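Protection of telomeres protein 1 (Schizosaccharomyces pombe, PDB 5USB) binds single-stranded telomeric DNA, recognising the consensus GGTTAC, protects the 3' overhang of chromosome ends and regulates telomerase and telomere length. Local coordinates at residues Gln20-Trp25 with Tyr34-Thr39; Asn30-Val35 with Ser64-Leu69. The protein carries 1 engineered substitution. All coordinates share one frame; numbering follows the deposited sequence.

Both interactions are antiparallel strand pairings in one OB-fold, the ssDNA-binding domain that makes up this piece of the protein, and their centres lie about 8 Å apart. Strand 31-36 is the middle partner: strand 14-26 flanks it in interaction 1, the preceding arm of a hairpin, and strand 65-69 flanks it in interaction 2 after a long, mostly irregular connection. Tyr34 and Val35 belong to both. The two contacts also meet directly away from these residues, with Trp25 O 2.8 Å from Thr32 N, probably a hydrogen bond. The sheet face bearing Lys23, Tyr34 and Arg66 receives the nucleic acid, while Val21, Leu33, Val35 and Cys67 pack on the other side.

Interaction 1: Gln20-Trp25 with Tyr34-Thr39; sequences QVIKTW and YVTDYT. With nucleotides of chain B.
Lys23 and Tyr34 are neighbours in the beta hairpin of the OB-fold formed by the antiparallel strands 14-26 and 31-36. A classic beta bulge interrupts the pairing: Ile22 and Lys23 both face Tyr34, whose carbonyl takes a 2.8 Å bond from Ile22 N and a weak one from Lys23 N. The lysine chain is stretched out, its CG anti to the backbone N (chi1 180°), and runs obliquely past CD1 and CE1 of the tyrosine ring, with CB 3.7 Å from Tyr34 CD1. Only at its last torsion does it turn (chi4 72°), delivering NZ to N7 of DG7 of chain B at 2.8 Å. Farther along the same strand, the Trp25 indole is sandwiched between bases of chain B, the DG7 guanine over one face and the DT9 thymine over the other.

Ile22, the other residue of the bulge, sends CG1 and CD1 across to Thr36 CG2, each at 3.7 Å. That methyl also sits over a face of the Tyr38 ring, while Thr36 OG1 accepts from Tyr38 N to close an ST turn and also hydrogen-bonds Phe63 O. Gln20 is extended beside this cluster; its NE2 bonds to Gly84 O. At the ring edge, one water gives a hydrogen bond to Gln20 OE1 at 2.5 Å, and the same water lies 2.7 Å from Tyr38 OH.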
loop_
_atom_site.group_PDB
_atom_site.type_symbol
_atom_site.label_atom_id
_atom_site.label_comp_id
_atom_site.label_asym_id
_atom_site.label_seq_id
_atom_site.Cartn_x
_atom_site.Cartn_y
_atom_site.Cartn_z
ATOM N N GLN A 20 1.723 -6.627 -1.022
ATOM C CA GLN A 20 2.932 -6.667 -1.823
ATOM C C GLN A 20 3.159 -5.311 -2.484
ATOM O O GLN A 20 2.217 -4.673 -2.966
ATOM C CB GLN A 20 2.853 -7.755 -2.891
ATOM C CG GLN A 20 4.204 -7.953 -3.548
ATOM C CD GLN A 20 4.284 -9.150 -4.455
ATOM O OE1 GLN A 20 3.300 -9.555 -5.060
ATOM N NE2 GLN A 20 5.504 -9.676 -4.619
ATOM N N VAL A 21 4.411 -4.863 -2.460
ATOM C CA VAL A 21 4.787 -3.575 -3.025
ATOM C C VAL A 21 4.958 -3.734 -4.527
ATOM O O VAL A 21 5.798 -4.516 -4.999
ATOM C CB VAL A 21 6.068 -3.032 -2.383
ATOM C CG1 VAL A 21 6.457 -1.721 -3.042
ATOM C CG2 VAL A 21 5.879 -2.851 -0.925
ATOM N N ILE A 22 4.211 -2.934 -5.277
ATOM C CA ILE A 22 4.285 -2.945 -6.732
ATOM C C ILE A 22 5.222 -1.876 -7.251
ATOM O O ILE A 22 5.990 -2.126 -8.180
ATOM C CB ILE A 22 2.874 -2.779 -7.339
ATOM C CG1 ILE A 22 1.915 -3.882 -6.909
ATOM C CG2 ILE A 22 3.003 -2.721 -8.853
ATOM C CD1 ILE A 22 2.405 -5.278 -7.260
ATOM N N LYS A 23 5.172 -0.697 -6.648
ATOM C CA LYS A 23 5.910 0.458 -7.119
ATOM C C LYS A 23 6.347 1.302 -5.935
ATOM O O LYS A 23 5.597 1.461 -4.969
ATOM C CB LYS A 23 5.031 1.299 -8.060
ATOM C CG LYS A 23 5.701 2.544 -8.607
ATOM C CD LYS A 23 4.752 3.242 -9.532
ATOM C CE LYS A 23 5.276 4.617 -9.923
ATOM N NZ LYS A 23 6.398 4.526 -10.839
ATOM N N THR A 24 7.551 1.853 -6.029
ATOM C CA THR A 24 8.033 2.848 -5.091
ATOM C C THR A 24 8.445 4.096 -5.844
ATOM O O THR A 24 8.870 4.018 -6.997
ATOM C CB THR A 24 9.231 2.344 -4.265
ATOM O OG1 THR A 24 10.346 2.065 -5.096
ATOM C CG2 THR A 24 8.882 1.079 -3.519
ATOM N N TRP A 25 8.363 5.240 -5.164
ATOM C CA TRP A 25 8.840 6.503 -5.713
ATOM C C TRP A 25 9.302 7.397 -4.581
ATOM O O TRP A 25 8.508 7.765 -3.713
ATOM C CB TRP A 25 7.770 7.222 -6.522
ATOM C CG TRP A 25 8.331 8.434 -7.178
ATOM C CD1 TRP A 25 8.169 9.719 -6.781
ATOM C CD2 TRP A 25 9.163 8.470 -8.343
ATOM N NE1 TRP A 25 8.874 10.570 -7.621
ATOM C CE2 TRP A 25 9.477 9.819 -8.589
ATOM C CE3 TRP A 25 9.681 7.496 -9.200
ATOM C CZ2 TRP A 25 10.283 10.213 -9.662
ATOM C CZ3 TRP A 25 10.454 7.897 -10.270
ATOM C CH2 TRP A 25 10.758 9.251 -10.478
ATOM N N TYR A 34 3.083 1.943 -3.761
ATOM C CA TYR A 34 1.839 1.449 -4.331
ATOM C C TYR A 34 1.794 -0.026 -4.000
ATOM O O TYR A 34 2.744 -0.749 -4.338
ATOM C CB TYR A 34 1.792 1.641 -5.853
ATOM C CG TYR A 34 1.872 3.100 -6.268
ATOM C CD1 TYR A 34 3.056 3.793 -6.258
ATOM C CD2 TYR A 34 0.718 3.781 -6.626
ATOM C CE1 TYR A 34 3.105 5.114 -6.612
ATOM C CE2 TYR A 34 0.760 5.129 -6.966
ATOM C CZ TYR A 34 1.958 5.775 -6.939
ATOM O OH TYR A 34 2.004 7.112 -7.289
ATOM N N VAL A 35 0.762 -0.447 -3.270
ATOM C CA VAL A 35 0.695 -1.810 -2.764
ATOM C C VAL A 35 -0.631 -2.465 -3.114
ATOM O O VAL A 35 -1.617 -1.799 -3.418
ATOM C CB VAL A 35 0.937 -1.856 -1.254
ATOM C CG1 VAL A 35 2.187 -1.090 -0.926
ATOM C CG2 VAL A 35 -0.240 -1.318 -0.491
ATOM N N THR A 36 -0.622 -3.797 -3.117
ATOM C CA THR A 36 -1.782 -4.597 -3.471
ATOM C C THR A 36 -1.814 -5.870 -2.645
ATOM O O THR A 36 -0.762 -6.390 -2.256
ATOM C CB THR A 36 -1.752 -4.984 -4.965
ATOM O OG1 THR A 36 -2.967 -5.645 -5.337
ATOM C CG2 THR A 36 -0.646 -5.935 -5.268
ATOM N N ASP A 37 -3.043 -6.392 -2.419
ATOM C CA ASP A 37 -3.157 -7.779 -1.973
ATOM C C ASP A 37 -3.971 -8.593 -2.970
ATOM O O ASP A 37 -4.438 -9.699 -2.644
ATOM C CB ASP A 37 -3.716 -7.877 -0.549
ATOM C CG ASP A 37 -5.128 -7.408 -0.420
ATOM O OD1 ASP A 37 -5.757 -7.071 -1.445
ATOM O OD2 ASP A 37 -5.654 -7.443 0.736
ATOM N N TYR A 38 -4.120 -8.058 -4.179
ATOM C CA TYR A 38 -4.862 -8.676 -5.283
ATOM C C TYR A 38 -6.336 -8.843 -4.946
ATOM O O TYR A 38 -6.984 -9.798 -5.382
ATOM C CB TYR A 38 -4.181 -9.989 -5.695
ATOM C CG TYR A 38 -2.875 -9.696 -6.373
ATOM C CD1 TYR A 38 -2.871 -9.313 -7.705
ATOM C CD2 TYR A 38 -1.666 -9.736 -5.681
ATOM C CE1 TYR A 38 -1.719 -9.004 -8.354
ATOM C CE2 TYR A 38 -0.471 -9.408 -6.341
ATOM C CZ TYR A 38 -0.545 -9.037 -7.682
ATOM O OH TYR A 38 0.580 -8.716 -8.407
ATOM N N THR A 39 -6.884 -7.912 -4.162
ATOM C CA THR A 39 -8.320 -7.780 -3.951
ATOM C C THR A 39 -8.730 -6.383 -4.406
ATOM O O THR A 39 -7.981 -5.422 -4.272
ATOM C CB THR A 39 -8.777 -8.052 -2.481
ATOM O OG1 THR A 39 -8.366 -6.980 -1.623
ATOM C CG2 THR A 39 -8.218 -9.395 -1.951
ATOM P P DG B 7 6.649 7.573 -18.379
ATOM O OP1 DG B 7 6.590 8.406 -19.598
ATOM O OP2 DG B 7 6.975 6.175 -18.472
ATOM O "O5'" DG B 7 7.696 8.188 -17.348
ATOM C "C5'" DG B 7 7.922 9.583 -17.309
ATOM C "C4'" DG B 7 8.797 9.930 -16.131
ATOM O "O4'" DG B 7 8.006 9.840 -14.930
ATOM C "C3'" DG B 7 10.006 9.015 -15.920
ATOM O "O3'" DG B 7 11.153 9.818 -15.726
ATOM C "C2'" DG B 7 9.759 8.396 -14.561
ATOM C "C1'" DG B 7 8.838 9.382 -13.903
ATOM N N9 DG B 7 8.012 8.764 -12.883
ATOM C C8 DG B 7 7.749 7.428 -12.734
ATOM N N7 DG B 7 7.024 7.163 -11.684
ATOM C C5 DG B 7 6.805 8.399 -11.098
ATOM C C6 DG B 7 6.103 8.742 -9.920
ATOM O O6 DG B 7 5.490 8.003 -9.155
ATOM N N1 DG B 7 6.130 10.113 -9.687
ATOM C C2 DG B 7 6.767 11.030 -10.481
ATOM N N2 DG B 7 6.688 12.303 -10.090
ATOM N N3 DG B 7 7.435 10.720 -11.578
ATOM C C4 DG B 7 7.416 9.397 -11.824
ATOM P P DT B 9 16.357 5.487 -12.234
ATOM O OP1 DT B 9 17.086 5.494 -13.499
ATOM O OP2 DT B 9 16.689 4.548 -11.197
ATOM O "O5'" DT B 9 16.512 6.919 -11.581
ATOM C "C5'" DT B 9 16.919 8.060 -12.313
ATOM C "C4'" DT B 9 16.695 9.291 -11.469
ATOM O "O4'" DT B 9 15.287 9.460 -11.205
ATOM C "C3'" DT B 9 17.331 9.223 -10.091
ATOM O "O3'" DT B 9 18.678 9.677 -10.115
ATOM C "C2'" DT B 9 16.475 10.174 -9.289
ATOM C "C1'" DT B 9 15.102 10.011 -9.913
ATOM N N1 DT B 9 14.251 9.099 -9.139
ATOM C C2 DT B 9 13.533 9.643 -8.109
ATOM O O2 DT B 9 13.564 10.823 -7.835
ATOM N N3 DT B 9 12.766 8.750 -7.413
ATOM C C4 DT B 9 12.678 7.391 -7.620
ATOM O O4 DT B 9 11.947 6.715 -6.920
ATOM C C5 DT B 9 13.464 6.885 -8.715
ATOM C C7 DT B 9 13.401 5.426 -9.036
ATOM C C6 DT B 9 14.208 7.752 -9.407
ATOM P P DG B 8 12.558 9.322 -16.163
ATOM O OP1 DG B 8 13.505 10.388 -15.894
ATOM O OP2 DG B 8 12.469 8.780 -17.484
ATOM O "O5'" DG B 8 12.860 8.051 -15.258
ATOM C "C5'" DG B 8 13.452 8.246 -13.986
ATOM C "C4'" DG B 8 13.409 6.980 -13.165
ATOM O "O4'" DG B 8 12.060 6.512 -12.999
ATOM C "C3'" DG B 8 14.205 5.797 -13.710
ATOM O "O3'" DG B 8 14.817 5.290 -12.540
ATOM C "C2'" DG B 8 13.126 4.832 -14.182
ATOM C "C1'" DG B 8 12.023 5.111 -13.176
ATOM N N9 DG B 8 10.643 4.751 -13.490
ATOM C C8 DG B 8 9.716 4.351 -12.563
ATOM N N7 DG B 8 8.526 4.184 -13.064
ATOM C C5 DG B 8 8.667 4.511 -14.404
ATOM C C6 DG B 8 7.710 4.511 -15.451
ATOM O O6 DG B 8 6.520 4.219 -15.398
ATOM N N1 DG B 8 8.273 4.903 -16.661
ATOM C C2 DG B 8 9.588 5.252 -16.837
ATOM N N2 DG B 8 9.940 5.603 -18.081
ATOM N N3 DG B 8 10.490 5.258 -15.866
ATOM C C4 DG B 8 9.964 4.882 -14.682
HETATM O O HOH W 1 3.141 -8.862 -7.432
#

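Interaction 2: Asn30-Val35 with Ser64-Leu69; sequences NFTLYV and SIRCIL. With nucleotides of chain B.
Val35 and Ile65 press their CG2 methyls tightly together at 3.6 Å, both side chains rising from the sheet in the same direction, and the closed, apolar face of the contact continues from there. Val35 CG2 also meets Cys67 SG at 4.1 Å, Leu33 and Cys67 touch through their CB atoms, and Leu33 CD1 reaches Leu69 CD1. At the far end Leu69 CD2 comes to the edge of the Phe31 ring, a pair over which Cys77 of helix 72-77 closes. Six backbone hydrogen bonds, exchanged in twos by Phe31 with Leu69, Leu33 with Cys67 and Val35 with Ile65, hold the strands in unbroken antiparallel register. This is part of the curled sheet of the OB-fold, in which strand 65-69 is flanked on its other edge by strand 102-106.

The other face is more polar and is given over to the nucleotides. Ile68 CD1 lies 3.3 Å from Thr32 OG1, its CG2 leans on the Asn30 amide, and CG1 approaches N2 of DG2 of chain B. In one of its two conformers, described here, Arg66 starts out extended, with CG 3.7 Å from Thr32 CG2, then bends at chi3 (-69°), which turns the guanidinium out toward the bases. Its plane stands 83° from the Tyr34 ring, and NE gives Tyr34 OH a weak, 3.4 Å bond. The adenine of DA5 of chain B lies over one guanidinium face, offset toward its rim, and meets the Tyr34 ring at that ring's edge. NH1 of Arg66 donates to O2 of DT4 of chain B at 3.1 Å.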
loop_
_atom_site.group_PDB
_atom_site.type_symbol
_atom_site.label_atom_id
_atom_site.label_comp_id
_atom_site.label_asym_id
_atom_site.label_seq_id
_atom_site.Cartn_x
_atom_site.Cartn_y
_atom_site.Cartn_z
ATOM N N ASN A 30 8.751 13.305 0.266
ATOM C CA ASN A 30 8.147 12.145 0.888
ATOM C C ASN A 30 8.543 10.889 0.110
ATOM O O ASN A 30 9.291 10.939 -0.858
ATOM C CB ASN A 30 6.631 12.281 0.962
ATOM C CG ASN A 30 6.021 12.572 -0.371
ATOM O OD1 ASN A 30 6.450 12.048 -1.393
ATOM N ND2 ASN A 30 5.038 13.444 -0.378
ATOM N N PHE A 31 8.074 9.744 0.596
ATOM C CA PHE A 31 8.273 8.466 -0.077
ATOM C C PHE A 31 6.910 7.833 -0.362
ATOM O O PHE A 31 6.030 7.811 0.518
ATOM C CB PHE A 31 9.098 7.524 0.818
ATOM C CG PHE A 31 9.422 6.210 0.208
ATOM C CD1 PHE A 31 10.167 6.121 -0.959
ATOM C CD2 PHE A 31 9.050 5.041 0.840
ATOM C CE1 PHE A 31 10.492 4.852 -1.495
ATOM C CE2 PHE A 31 9.360 3.818 0.313
ATOM C CZ PHE A 31 10.058 3.720 -0.842
ATOM N N THR A 32 6.731 7.304 -1.573
ATOM C CA THR A 32 5.428 6.779 -1.960
ATOM C C THR A 32 5.551 5.305 -2.278
ATOM O O THR A 32 6.507 4.883 -2.924
ATOM C CB THR A 32 4.901 7.521 -3.160
ATOM O OG1 THR A 32 4.764 8.903 -2.826
ATOM C CG2 THR A 32 3.531 6.962 -3.639
ATOM N N LEU A 33 4.575 4.522 -1.836
ATOM C CA LEU A 33 4.456 3.110 -2.143
ATOM C C LEU A 33 3.118 2.874 -2.822
ATOM O O LEU A 33 2.142 3.533 -2.511
ATOM C CB LEU A 33 4.474 2.221 -0.855
ATOM C CG LEU A 33 5.646 2.267 0.090
ATOM C CD1 LEU A 33 5.263 1.529 1.390
ATOM C CD2 LEU A 33 6.901 1.677 -0.582
ATOM N N TYR A 34 3.083 1.943 -3.761
ATOM C CA TYR A 34 1.839 1.449 -4.331
ATOM C C TYR A 34 1.794 -0.026 -4.000
ATOM O O TYR A 34 2.744 -0.749 -4.338
ATOM C CB TYR A 34 1.792 1.641 -5.853
ATOM C CG TYR A 34 1.872 3.100 -6.268
ATOM C CD1 TYR A 34 3.056 3.793 -6.258
ATOM C CD2 TYR A 34 0.718 3.781 -6.626
ATOM C CE1 TYR A 34 3.105 5.114 -6.612
ATOM C CE2 TYR A 34 0.760 5.129 -6.966
ATOM C CZ TYR A 34 1.958 5.775 -6.939
ATOM O OH TYR A 34 2.004 7.112 -7.289
ATOM N N VAL A 35 0.762 -0.447 -3.270
ATOM C CA VAL A 35 0.695 -1.810 -2.764
ATOM C C VAL A 35 -0.631 -2.465 -3.114
ATOM O O VAL A 35 -1.617 -1.799 -3.418
ATOM C CB VAL A 35 0.937 -1.856 -1.254
ATOM C CG1 VAL A 35 2.187 -1.090 -0.926
ATOM C CG2 VAL A 35 -0.240 -1.318 -0.491
ATOM N N SER A 64 -4.822 -1.590 -6.480
ATOM C CA SER A 64 -3.672 -1.117 -5.709
ATOM C C SER A 64 -4.002 0.211 -5.041
ATOM O O SER A 64 -4.818 0.997 -5.534
ATOM C CB SER A 64 -2.439 -0.947 -6.611
ATOM O OG SER A 64 -2.187 -2.160 -7.267
ATOM N N ILE A 65 -3.339 0.480 -3.916
ATOM C CA ILE A 65 -3.529 1.721 -3.160
ATOM C C ILE A 65 -2.183 2.432 -3.014
ATOM O O ILE A 65 -1.154 1.791 -2.800
ATOM C CB ILE A 65 -4.174 1.473 -1.781
ATOM C CG1 ILE A 65 -4.549 2.822 -1.157
ATOM C CG2 ILE A 65 -3.274 0.651 -0.840
ATOM C CD1 ILE A 65 -5.436 2.710 0.056
ATOM N N ARG A 66 -2.205 3.745 -3.172
ATOM C CA ARG A 66 -1.037 4.593 -2.956
ATOM C C ARG A 66 -0.888 4.885 -1.474
ATOM O O ARG A 66 -1.868 5.218 -0.819
ATOM C CB ARG A 66 -1.197 5.910 -3.716
ATOM C CG ARG A 66 -0.193 6.990 -3.354
ATOM C CD ARG A 66 -0.646 8.329 -3.956
ATOM N NE ARG A 66 -0.540 8.350 -5.400
ATOM C CZ ARG A 66 -1.243 9.147 -6.195
ATOM N NH1 ARG A 66 -2.123 10.005 -5.693
ATOM N NH2 ARG A 66 -1.058 9.081 -7.499
ATOM N N CYS A 67 0.333 4.767 -0.955
ATOM C CA CYS A 67 0.626 5.094 0.441
ATOM C C CYS A 67 1.657 6.204 0.404
ATOM O O CYS A 67 2.696 6.036 -0.233
ATOM C CB CYS A 67 1.159 3.884 1.218
ATOM S SG CYS A 67 0.116 2.407 1.072
ATOM N N ILE A 68 1.386 7.323 1.102
ATOM C CA ILE A 68 2.336 8.423 1.217
ATOM C C ILE A 68 2.943 8.430 2.611
ATOM O O ILE A 68 2.219 8.454 3.609
ATOM C CB ILE A 68 1.685 9.784 0.923
ATOM C CG1 ILE A 68 0.922 9.725 -0.395
ATOM C CG2 ILE A 68 2.765 10.895 0.939
ATOM C CD1 ILE A 68 1.773 9.508 -1.536
ATOM N N LEU A 69 4.286 8.414 2.664
ATOM C CA LEU A 69 5.034 8.327 3.907
ATOM C C LEU A 69 5.833 9.608 4.095
ATOM O O LEU A 69 6.585 10.001 3.200
ATOM C CB LEU A 69 5.979 7.128 3.879
ATOM C CG LEU A 69 5.399 5.733 4.182
ATOM C CD1 LEU A 69 4.357 5.274 3.197
ATOM C CD2 LEU A 69 6.511 4.666 4.264
ATOM P P DA B 5 -1.949 10.703 -13.627
ATOM O OP1 DA B 5 -1.064 11.414 -14.522
ATOM O OP2 DA B 5 -3.372 10.653 -13.841
ATOM O "O5'" DA B 5 -1.439 9.207 -13.563
ATOM C "C5'" DA B 5 -0.061 8.936 -13.402
ATOM C "C4'" DA B 5 0.099 7.497 -12.990
ATOM O "O4'" DA B 5 -0.394 7.340 -11.647
ATOM C "C3'" DA B 5 -0.699 6.513 -13.839
ATOM O "O3'" DA B 5 0.013 5.284 -13.985
ATOM C "C2'" DA B 5 -1.989 6.362 -13.055
ATOM C "C1'" DA B 5 -1.528 6.500 -11.617
ATOM N N9 DA B 5 -2.490 7.117 -10.717
ATOM C C8 DA B 5 -3.200 8.268 -10.927
ATOM N N7 DA B 5 -3.952 8.614 -9.917
ATOM C C5 DA B 5 -3.676 7.658 -8.954
ATOM C C6 DA B 5 -4.146 7.472 -7.650
ATOM N N6 DA B 5 -5.020 8.281 -7.058
ATOM N N1 DA B 5 -3.687 6.404 -6.966
ATOM C C2 DA B 5 -2.818 5.590 -7.562
ATOM N N3 DA B 5 -2.296 5.664 -8.777
ATOM C C4 DA B 5 -2.770 6.735 -9.431
ATOM P P DG B 2 0.934 21.297 0.758
ATOM O OP1 DG B 2 1.778 22.492 0.563
ATOM O OP2 DG B 2 -0.523 21.419 0.877
ATOM O "O5'" DG B 2 1.256 20.295 -0.431
ATOM C "C5'" DG B 2 2.604 19.991 -0.775
ATOM C "C4'" DG B 2 2.616 18.783 -1.678
ATOM O "O4'" DG B 2 2.546 17.556 -0.927
ATOM C "C3'" DG B 2 1.431 18.700 -2.624
ATOM O "O3'" DG B 2 1.747 19.545 -3.714
ATOM C "C2'" DG B 2 1.432 17.226 -2.984
ATOM C "C1'" DG B 2 1.866 16.560 -1.693
ATOM N N9 DG B 2 0.776 16.050 -0.876
ATOM C C8 DG B 2 0.278 16.651 0.245
ATOM N N7 DG B 2 -0.694 15.986 0.799
ATOM C C5 DG B 2 -0.875 14.895 -0.032
ATOM C C6 DG B 2 -1.800 13.829 0.052
ATOM O O6 DG B 2 -2.649 13.620 0.917
ATOM N N1 DG B 2 -1.655 12.940 -1.007
ATOM C C2 DG B 2 -0.714 13.051 -2.000
ATOM N N2 DG B 2 -0.712 12.087 -2.918
ATOM N N3 DG B 2 0.153 14.046 -2.090
ATOM C C4 DG B 2 0.020 14.923 -1.077
ATOM P P DT B 4 -0.465 16.727 -10.759
ATOM O OP1 DT B 4 0.414 16.889 -11.906
ATOM O OP2 DT B 4 -1.625 17.585 -10.622
ATOM O "O5'" DT B 4 -0.944 15.213 -10.837
ATOM C "C5'" DT B 4 -0.019 14.159 -10.636
ATOM C "C4'" DT B 4 -0.716 12.821 -10.651
ATOM O "O4'" DT B 4 -1.508 12.681 -9.448
ATOM C "C3'" DT B 4 -1.679 12.594 -11.817
ATOM O "O3'" DT B 4 -1.676 11.207 -12.155
ATOM C "C2'" DT B 4 -3.022 12.928 -11.199
ATOM C "C1'" DT B 4 -2.839 12.368 -9.799
ATOM N N1 DT B 4 -3.723 12.937 -8.770
ATOM C C2 DT B 4 -4.350 12.080 -7.899
ATOM O O2 DT B 4 -4.158 10.884 -7.892
ATOM N N3 DT B 4 -5.139 12.695 -6.968
ATOM C C4 DT B 4 -5.393 14.045 -6.849
ATOM O O4 DT B 4 -6.138 14.448 -5.968
ATOM C C5 DT B 4 -4.716 14.884 -7.801
ATOM C C7 DT B 4 -4.928 16.365 -7.740
ATOM C C6 DT B 4 -3.940 14.295 -8.715
#